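Local coordinates for calreticulin, putative (Trypanosoma cruzi, PDB 5HCF), which probably acts as a chaperone, its globular lectin-like domain recognising carbohydrate and peptide parts of client proteins, at residues W133-R138 and N156-F161; K25-A30 and G42-E47. All blocks are in the same frame, centred on the assembly; numbering follows the deposited sequence.

Contact 1: W133-R138 and N156-F161; sequences WSKRIR and NSYEFF
The indole of W133 and the phenol of Y158 meet near the rim of the indole, and the phenol oxygen makes the closest approach. It rests against the pyrrole side of W133, where NE1 donates a hydrogen bond to Y158 OH over 3.0 Å. The oxygen lies close to the indole plane, but the bond is bent, with an N-H...O angle of 144°. The two ring planes are almost perpendicular (87°), and CE2 of Y158 comes to 3.9 Å from CZ2 of W133. Y158 OH also bonds to D175, which helps to hold the phenol in place.

F160, two residues further along strand 157-162, has its side chain on the same face as Y158. Its CD2 approaches W133 CH2 at 4.2 Å, obliquely, so the benzo end of the indole occupies the notch that F160 and Y158 form together. In the legume-lectin-like fold of calreticulin, this joins the loop that leaves strand 129-132 of one sheet to a strand of the other. The closest CA atoms across the two segments, those of I137 and F160, are 10.0 Å apart, so the segments meet through side chains alone. With CG anti to the backbone N (chi1 -170°), the indole of W133 is directed at the strand.

I137 adds a smaller knob: its CG2 touches the edge of the F160 ring, 4.3 Å from CE2. K135 brushes the phenol oxygen with CD, at 4.1 Å from Y158 OH, while its carbonyl oxygen lies over one face of the indole. W176 adds to the aromatic cluster, stacked with W133 and edge-to-face with Y158.

Contact 2: K25-A30 and G42-E47; sequences KVEISA and GLRLTE
Between V26-S29 and G42-L45 the main chains pair as antiparallel strands. E27 and R44 form a hydrogen-bonded pair, with E27 N to R44 O at 3.0 Å and R44 N to E27 O at 2.8 Å. S29 and G42 form the next such pair; there the bond from G42 N reaches S29 O from above the carbonyl plane, 48° out of it. Beyond the last strand pair, K25 O accepts a bond from T46 N, and the T46 hydroxyl lies against the same oxygen, though too close for its geometry to be trusted. E47 OE1 receives K25 N at 3.0 Å, on the anti side of the carboxylate and somewhat out of its plane.

The apolar contacts lie on the face of V26, I28, L43 and L45. V26 touches both leucines, one with each branch: CG1 packs on L45 CD2 at 3.6 Å, while CG2 meets L43 CD2 at 3.7 Å. M11, Y52 and L54 also pack against V26. L45 reaches F224 and, in the other sheet, V215, so at this leucine the face turns toward the interior of the lectin-like sandwich.

Charged and polar side chains take the other face. R44 is extended from CG to NE and runs beside E27. Its NH1 forms a salt bridge to E27 OE2 at 2.8 Å, but the hydrogen-bond angle is only 116° and the two flat groups are turned 43° apart. S29 OG, bonded to G31 N, lies 3.3 Å from R44 CD. With a weakly directed hydrogen bond in the salt bridge, charge attraction probably matters more than bond direction in the E27-R44 pairing, while the backbone bonds set the register.

In the fold
Contact 2 closes along the chain before contact 1 opens, and the two lie on opposite sides of the chain's centre, with centres about 29 Å apart and nearest atoms about 18 Å. They share no atoms, but both reach the same antiparallel sheet. From strand 42-45 the pairing runs through strands 223-230, 69-76 and 145-152 to strand 157-162. Contact 2 is strand pairing within that sheet, whereas contact 1 brings to it the loop that follows strand 129-132, an outermost strand of the other sheet. The lectin-like sandwich is thus joined strand to strand at one place, and by a loop leaving the other sheet at the other.

Contact 1: W133-R138 and N156-F161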
ATOM      1  N   TRP A 133      -3.748   5.403 -10.975  1.00 29.82           N
ATOM      2  CA  TRP A 133      -3.413   4.301 -11.867  1.00 32.61           C
ATOM      3  C   TRP A 133      -4.545   4.026 -12.861  1.00 34.29           C
ATOM      4  O   TRP A 133      -5.702   3.863 -12.466  1.00 32.94           O
ATOM      5  CB  TRP A 133      -3.114   3.055 -11.032  1.00 30.44           C
ATOM      6  CG  TRP A 133      -2.528   1.890 -11.766  1.00 28.93           C
ATOM      7  CD1 TRP A 133      -1.794   1.921 -12.916  1.00 30.05           C
ATOM      8  CD2 TRP A 133      -2.603   0.512 -11.376  1.00 27.03           C
ATOM      9  NE1 TRP A 133      -1.416   0.647 -13.270  1.00 28.04           N
ATOM     10  CE2 TRP A 133      -1.897  -0.234 -12.339  1.00 26.83           C
ATOM     11  CE3 TRP A 133      -3.203  -0.160 -10.304  1.00 26.56           C
ATOM     12  CZ2 TRP A 133      -1.773  -1.620 -12.264  1.00 26.66           C
ATOM     13  CZ3 TRP A 133      -3.079  -1.536 -10.231  1.00 27.03           C
ATOM     14  CH2 TRP A 133      -2.370  -2.252 -11.206  1.00 28.19           C
ATOM     15  N   SER A 134      -4.214   3.985 -14.149  1.00 34.83           N
ATOM     16  CA  SER A 134      -5.224   3.794 -15.185  1.00 34.15           C
ATOM     17  C   SER A 134      -5.856   2.398 -15.156  1.00 33.28           C
ATOM     18  O   SER A 134      -6.988   2.230 -15.594  1.00 32.57           O
ATOM     19  CB  SER A 134      -4.630   4.052 -16.572  1.00 34.37           C
ATOM     20  OG  SER A 134      -3.660   3.075 -16.905  1.00 35.28           O
ATOM     21  N   LYS A 135      -5.131   1.403 -14.655  1.00 35.07           N
ATOM     22  CA  LYS A 135      -5.648   0.037 -14.618  1.00 38.21           C
ATOM     23  C   LYS A 135      -6.442  -0.222 -13.345  1.00 40.20           C
ATOM     24  O   LYS A 135      -6.068   0.246 -12.268  1.00 41.47           O
ATOM     25  CB  LYS A 135      -4.507  -0.977 -14.741  1.00 40.50           C
ATOM     26  CG  LYS A 135      -3.747  -0.877 -16.053  1.00 45.61           C
ATOM     27  CD  LYS A 135      -2.967  -2.140 -16.361  1.00 50.10           C
ATOM     28  CE  LYS A 135      -2.515  -2.141 -17.814  1.00 56.11           C
ATOM     29  NZ  LYS A 135      -1.543  -3.226 -18.111  1.00 59.10           N
ATOM     30  N   ARG A 136      -7.529  -0.980 -13.464  1.00 39.94           N
ATOM     31  CA  ARG A 136      -8.380  -1.228 -12.309  1.00 38.39           C
ATOM     32  C   ARG A 136      -8.398  -2.724 -11.987  1.00 35.84           C
ATOM     33  O   ARG A 136      -9.125  -3.492 -12.617  1.00 36.84           O
ATOM     34  CB  ARG A 136      -9.801  -0.715 -12.566  1.00 41.18           C
ATOM     35  CG  ARG A 136      -9.842   0.736 -13.030  1.00 46.08           C
ATOM     36  CD  ARG A 136     -11.240   1.344 -13.026  1.00 49.70           C
ATOM     37  NE  ARG A 136     -11.591   1.934 -11.736  1.00 50.97           N
ATOM     38  CZ  ARG A 136     -12.115   1.283 -10.703  1.00 50.95           C
ATOM     39  NH1 ARG A 136     -12.350  -0.021 -10.776  1.00 51.86           N
ATOM     40  NH2 ARG A 136     -12.390   1.942  -9.584  1.00 49.57           N
ATOM     41  N   ILE A 137      -7.567  -3.132 -11.029  1.00 32.23           N
ATOM     42  CA  ILE A 137      -7.560  -4.509 -10.543  1.00 30.19           C
ATOM     43  C   ILE A 137      -8.320  -4.637  -9.226  1.00 30.57           C
ATOM     44  O   ILE A 137      -7.997  -3.969  -8.243  1.00 31.04           O
ATOM     45  CB  ILE A 137      -6.130  -5.040 -10.343  1.00 29.38           C
ATOM     46  CG1 ILE A 137      -5.549  -5.529 -11.672  1.00 31.92           C
ATOM     47  CG2 ILE A 137      -6.127  -6.183  -9.341  1.00 26.69           C
ATOM     48  CD1 ILE A 137      -5.265  -4.430 -12.657  1.00 33.53           C
ATOM     49  N   ARG A 138      -9.338  -5.494  -9.212  1.00 32.67           N
ATOM     50  CA  ARG A 138     -10.084  -5.768  -7.987  1.00 34.21           C
ATOM     51  C   ARG A 138      -9.301  -6.719  -7.084  1.00 36.36           C
ATOM     52  O   ARG A 138      -8.656  -7.655  -7.561  1.00 40.10           O
ATOM     53  CB  ARG A 138     -11.460  -6.356  -8.308  1.00 31.05           C
ATOM     54  CG  ARG A 138     -12.407  -5.394  -8.996  1.00 31.22           C
ATOM     55  CD  ARG A 138     -13.771  -6.041  -9.191  1.00 36.55           C
ATOM     56  NE  ARG A 138     -14.818  -5.061  -9.463  1.00 40.95           N
ATOM     57  CZ  ARG A 138     -15.789  -4.748  -8.609  1.00 43.96           C
ATOM     58  NH1 ARG A 138     -15.855  -5.347  -7.426  1.00 43.43           N
ATOM     59  NH2 ARG A 138     -16.698  -3.839  -8.941  1.00 46.57           N
ATOM     60  N   ASN A 156      11.797   3.137 -15.429  1.00 35.24           N
ATOM     61  CA  ASN A 156      10.418   3.615 -15.478  1.00 36.81           C
ATOM     62  C   ASN A 156       9.378   2.531 -15.784  1.00 38.30           C
ATOM     63  O   ASN A 156       8.250   2.843 -16.167  1.00 39.87           O
ATOM     64  CB  ASN A 156      10.293   4.745 -16.503  1.00 36.85           C
ATOM     65  CG  ASN A 156      11.059   5.983 -16.094  1.00 38.45           C
ATOM     66  OD1 ASN A 156      11.094   6.349 -14.918  1.00 36.66           O
ATOM     67  ND2 ASN A 156      11.674   6.641 -17.065  1.00 42.75           N
ATOM     68  N   SER A 157       9.752   1.264 -15.627  1.00 37.35           N
ATOM     69  CA  SER A 157       8.768   0.183 -15.642  1.00 36.64           C
ATOM     70  C   SER A 157       8.279  -0.084 -14.218  1.00 37.68           C
ATOM     71  O   SER A 157       8.812   0.470 -13.255  1.00 36.59           O
ATOM     72  CB  SER A 157       9.344  -1.099 -16.253  1.00 37.39           C
ATOM     73  OG  SER A 157      10.526  -1.519 -15.598  1.00 37.98           O
ATOM     74  N   TYR A 158       7.239  -0.901 -14.092  1.00 38.20           N
ATOM     75  CA  TYR A 158       6.715  -1.276 -12.783  1.00 36.82           C
ATOM     76  C   TYR A 158       6.088  -2.666 -12.821  1.00 38.54           C
ATOM     77  O   TYR A 158       5.797  -3.206 -13.891  1.00 39.13           O
ATOM     78  CB  TYR A 158       5.684  -0.262 -12.299  1.00 35.80           C
ATOM     79  CG  TYR A 158       4.336  -0.416 -12.963  1.00 36.83           C
ATOM     80  CD1 TYR A 158       4.111   0.079 -14.241  1.00 37.66           C
ATOM     81  CD2 TYR A 158       3.292  -1.069 -12.318  1.00 34.48           C
ATOM     82  CE1 TYR A 158       2.877  -0.060 -14.856  1.00 36.50           C
ATOM     83  CE2 TYR A 158       2.061  -1.214 -12.924  1.00 33.51           C
ATOM     84  CZ  TYR A 158       1.859  -0.708 -14.193  1.00 34.65           C
ATOM     85  OH  TYR A 158       0.633  -0.851 -14.802  1.00 35.73           O
ATOM     86  N   GLU A 159       5.888  -3.249 -11.648  1.00 37.74           N
ATOM     87  CA  GLU A 159       5.192  -4.516 -11.562  1.00 37.41           C
ATOM     88  C   GLU A 159       4.453  -4.627 -10.235  1.00 36.72           C
ATOM     89  O   GLU A 159       5.013  -4.346  -9.175  1.00 34.78           O
ATOM     90  CB  GLU A 159       6.174  -5.676 -11.739  1.00 40.32           C
ATOM     91  CG  GLU A 159       5.506  -7.032 -11.944  1.00 42.37           C
ATOM     92  CD  GLU A 159       6.465  -8.072 -12.481  1.00 44.10           C
ATOM     93  OE1 GLU A 159       7.677  -7.776 -12.560  1.00 45.64           O
ATOM     94  OE2 GLU A 159       6.007  -9.180 -12.832  1.00 44.24           O
ATOM     95  N   PHE A 160       3.194  -5.051 -10.304  1.00 37.05           N
ATOM     96  CA  PHE A 160       2.361  -5.186  -9.114  1.00 35.63           C
ATOM     97  C   PHE A 160       2.074  -6.654  -8.811  1.00 38.97           C
ATOM     98  O   PHE A 160       1.616  -7.401  -9.676  1.00 41.62           O
ATOM     99  CB  PHE A 160       1.049  -4.420  -9.288  1.00 33.29           C
ATOM    100  CG  PHE A 160      -0.008  -4.807  -8.297  1.00 33.85           C
ATOM    101  CD1 PHE A 160       0.188  -4.601  -6.941  1.00 34.29           C
ATOM    102  CD2 PHE A 160      -1.192  -5.392  -8.716  1.00 33.02           C
ATOM    103  CE1 PHE A 160      -0.779  -4.964  -6.024  1.00 33.76           C
ATOM    104  CE2 PHE A 160      -2.165  -5.756  -7.803  1.00 31.73           C
ATOM    105  CZ  PHE A 160      -1.955  -5.544  -6.455  1.00 32.74           C
ATOM    106  N   PHE A 161       2.335  -7.059  -7.573  1.00 38.85           N
ATOM    107  CA  PHE A 161       2.119  -8.437  -7.160  1.00 39.00           C
ATOM    108  C   PHE A 161       1.019  -8.521  -6.119  1.00 39.08           C
ATOM    109  O   PHE A 161       0.995  -7.746  -5.162  1.00 37.46           O
ATOM    110  CB  PHE A 161       3.410  -9.038  -6.596  1.00 40.09           C
ATOM    111  CG  PHE A 161       4.548  -9.046  -7.570  1.00 42.10           C
ATOM    112  CD1 PHE A 161       5.283  -7.895  -7.809  1.00 41.85           C
ATOM    113  CD2 PHE A 161       4.892 -10.210  -8.241  1.00 42.75           C
ATOM    114  CE1 PHE A 161       6.327  -7.899  -8.709  1.00 43.16           C
ATOM    115  CE2 PHE A 161       5.940 -10.223  -9.138  1.00 43.10           C
ATOM    116  CZ  PHE A 161       6.658  -9.066  -9.372  1.00 44.37           C
TER

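Contact 2: K25-A30 and G42-E47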
ATOM      1  N   LYS A  25      -9.383   3.686  17.343  1.00 46.71           N
ATOM      2  CA  LYS A  25      -8.359   3.030  18.144  1.00 48.24           C
ATOM      3  C   LYS A  25      -7.780   1.822  17.417  1.00 45.05           C
ATOM      4  O   LYS A  25      -8.494   1.093  16.729  1.00 43.33           O
ATOM      5  CB  LYS A  25      -8.934   2.605  19.502  1.00 52.33           C
ATOM      6  CG  LYS A  25      -8.081   1.596  20.264  1.00 54.29           C
ATOM      7  CD  LYS A  25      -8.896   0.872  21.330  1.00 56.19           C
ATOM      8  CE  LYS A  25      -8.139  -0.322  21.900  1.00 57.07           C
ATOM      9  NZ  LYS A  25      -9.006  -1.188  22.746  1.00 58.54           N
ATOM     10  N   VAL A  26      -6.477   1.620  17.573  1.00 45.10           N
ATOM     11  CA  VAL A  26      -5.803   0.480  16.973  1.00 45.72           C
ATOM     12  C   VAL A  26      -5.095  -0.327  18.051  1.00 47.49           C
ATOM     13  O   VAL A  26      -4.790   0.187  19.127  1.00 48.89           O
ATOM     14  CB  VAL A  26      -4.779   0.911  15.897  1.00 45.98           C
ATOM     15  CG1 VAL A  26      -5.433   1.825  14.863  1.00 45.49           C
ATOM     16  CG2 VAL A  26      -3.567   1.579  16.541  1.00 45.29           C
ATOM     17  N   GLU A  27      -4.829  -1.594  17.753  1.00 48.17           N
ATOM     18  CA  GLU A  27      -4.158  -2.476  18.696  1.00 50.21           C
ATOM     19  C   GLU A  27      -3.348  -3.538  17.965  1.00 48.73           C
ATOM     20  O   GLU A  27      -3.598  -3.830  16.798  1.00 46.38           O
ATOM     21  CB  GLU A  27      -5.173  -3.149  19.619  1.00 51.97           C
ATOM     22  CG  GLU A  27      -5.972  -4.232  18.920  1.00 52.05           C
ATOM     23  CD  GLU A  27      -7.043  -4.829  19.799  1.00 54.60           C
ATOM     24  OE1 GLU A  27      -7.018  -4.580  21.025  1.00 56.47           O
ATOM     25  OE2 GLU A  27      -7.904  -5.552  19.258  1.00 55.34           O
ATOM     26  N   ILE A  28      -2.376  -4.114  18.660  1.00 49.63           N
ATOM     27  CA  ILE A  28      -1.663  -5.270  18.146  1.00 48.52           C
ATOM     28  C   ILE A  28      -2.499  -6.512  18.439  1.00 50.24           C
ATOM     29  O   ILE A  28      -2.860  -6.765  19.589  1.00 53.14           O
ATOM     30  CB  ILE A  28      -0.263  -5.406  18.779  1.00 48.14           C
ATOM     31  CG1 ILE A  28       0.594  -4.174  18.460  1.00 47.69           C
ATOM     32  CG2 ILE A  28       0.410  -6.695  18.327  1.00 47.05           C
ATOM     33  CD1 ILE A  28       0.764  -3.888  16.976  1.00 45.74           C
ATOM     34  N   SER A  29      -2.804  -7.289  17.405  1.00 48.55           N
ATOM     35  CA  SER A  29      -3.709  -8.425  17.557  1.00 48.02           C
ATOM     36  C   SER A  29      -3.641  -9.392  16.380  1.00 46.13           C
ATOM     37  O   SER A  29      -3.288  -9.005  15.265  1.00 44.62           O
ATOM     38  CB  SER A  29      -5.147  -7.934  17.732  1.00 47.71           C
ATOM     39  OG  SER A  29      -6.067  -8.918  17.295  1.00 47.46           O
ATOM     40  N   ALA A  30      -3.982 -10.651  16.643  1.00 45.51           N
ATOM     41  CA  ALA A  30      -3.983 -11.692  15.621  1.00 44.20           C
ATOM     42  C   ALA A  30      -5.361 -11.918  14.996  1.00 45.67           C
ATOM     43  O   ALA A  30      -5.496 -12.710  14.064  1.00 48.29           O
ATOM     44  CB  ALA A  30      -3.451 -12.988  16.202  1.00 44.96           C
ATOM     45  N   GLY A  42      -0.541  -8.277  14.263  1.00 45.04           N
ATOM     46  CA  GLY A  42      -0.352  -7.112  13.419  1.00 41.67           C
ATOM     47  C   GLY A  42      -1.166  -5.925  13.892  1.00 39.89           C
ATOM     48  O   GLY A  42      -1.769  -5.961  14.963  1.00 40.41           O
ATOM     49  N   LEU A  43      -1.175  -4.865  13.089  1.00 38.29           N
ATOM     50  CA  LEU A  43      -1.904  -3.650  13.425  1.00 37.87           C
ATOM     51  C   LEU A  43      -3.378  -3.824  13.086  1.00 38.80           C
ATOM     52  O   LEU A  43      -3.746  -3.999  11.923  1.00 38.21           O
ATOM     53  CB  LEU A  43      -1.317  -2.451  12.680  1.00 36.88           C
ATOM     54  CG  LEU A  43      -1.734  -1.047  13.117  1.00 35.81           C
ATOM     55  CD1 LEU A  43      -3.132  -0.730  12.652  1.00 35.90           C
ATOM     56  CD2 LEU A  43      -1.621  -0.907  14.626  1.00 35.64           C
ATOM     57  N   ARG A  44      -4.221  -3.788  14.108  1.00 40.89           N
ATOM     58  CA  ARG A  44      -5.642  -4.051  13.925  1.00 42.04           C
ATOM     59  C   ARG A  44      -6.488  -2.813  14.208  1.00 43.89           C
ATOM     60  O   ARG A  44      -6.371  -2.197  15.271  1.00 46.64           O
ATOM     61  CB  ARG A  44      -6.083  -5.207  14.825  1.00 42.93           C
ATOM     62  CG  ARG A  44      -7.556  -5.538  14.747  1.00 43.65           C
ATOM     63  CD  ARG A  44      -7.898  -6.701  15.670  1.00 47.85           C
ATOM     64  NE  ARG A  44      -9.329  -6.989  15.662  1.00 49.41           N
ATOM     65  CZ  ARG A  44     -10.226  -6.354  16.410  1.00 48.50           C
ATOM     66  NH1 ARG A  44      -9.842  -5.399  17.246  1.00 47.78           N
ATOM     67  NH2 ARG A  44     -11.507  -6.681  16.326  1.00 49.03           N
ATOM     68  N   LEU A  45      -7.331  -2.450  13.247  1.00 40.81           N
ATOM     69  CA  LEU A  45      -8.260  -1.346  13.430  1.00 40.66           C
ATOM     70  C   LEU A  45      -9.493  -1.870  14.162  1.00 44.27           C
ATOM     71  O   LEU A  45     -10.073  -2.876  13.763  1.00 44.72           O
ATOM     72  CB  LEU A  45      -8.630  -0.721  12.087  1.00 38.18           C
ATOM     73  CG  LEU A  45      -7.460  -0.509  11.126  1.00 35.12           C
ATOM     74  CD1 LEU A  45      -7.836   0.486  10.044  1.00 32.25           C
ATOM     75  CD2 LEU A  45      -6.212  -0.053  11.868  1.00 35.87           C
ATOM     76  N   THR A  46      -9.879  -1.185  15.235  1.00 47.29           N
ATOM     77  CA  THR A  46     -10.819  -1.739  16.208  1.00 49.51           C
ATOM     78  C   THR A  46     -12.248  -1.217  16.117  1.00 50.61           C
ATOM     79  O   THR A  46     -13.186  -1.930  16.463  1.00 55.20           O
ATOM     80  CB  THR A  46     -10.325  -1.495  17.649  1.00 51.83           C
ATOM     81  OG1 THR A  46     -10.232  -0.086  17.899  1.00 51.95           O
ATOM     82  CG2 THR A  46      -8.961  -2.130  17.854  1.00 52.23           C
ATOM     83  N   GLU A  47     -12.420   0.022  15.671  1.00 47.24           N
ATOM     84  CA  GLU A  47     -13.710   0.685  15.811  1.00 46.63           C
ATOM     85  C   GLU A  47     -14.426   0.924  14.486  1.00 45.85           C
ATOM     86  O   GLU A  47     -13.855   1.469  13.541  1.00 46.85           O
ATOM     87  CB  GLU A  47     -13.528   2.014  16.544  1.00 48.34           C
ATOM     88  CG  GLU A  47     -13.058   1.868  17.986  1.00 51.10           C
ATOM     89  CD  GLU A  47     -13.024   3.192  18.722  1.00 54.65           C
ATOM     90  OE1 GLU A  47     -12.183   4.048  18.370  1.00 55.23           O
ATOM     91  OE2 GLU A  47     -13.843   3.377  19.646  1.00 56.64           O
TER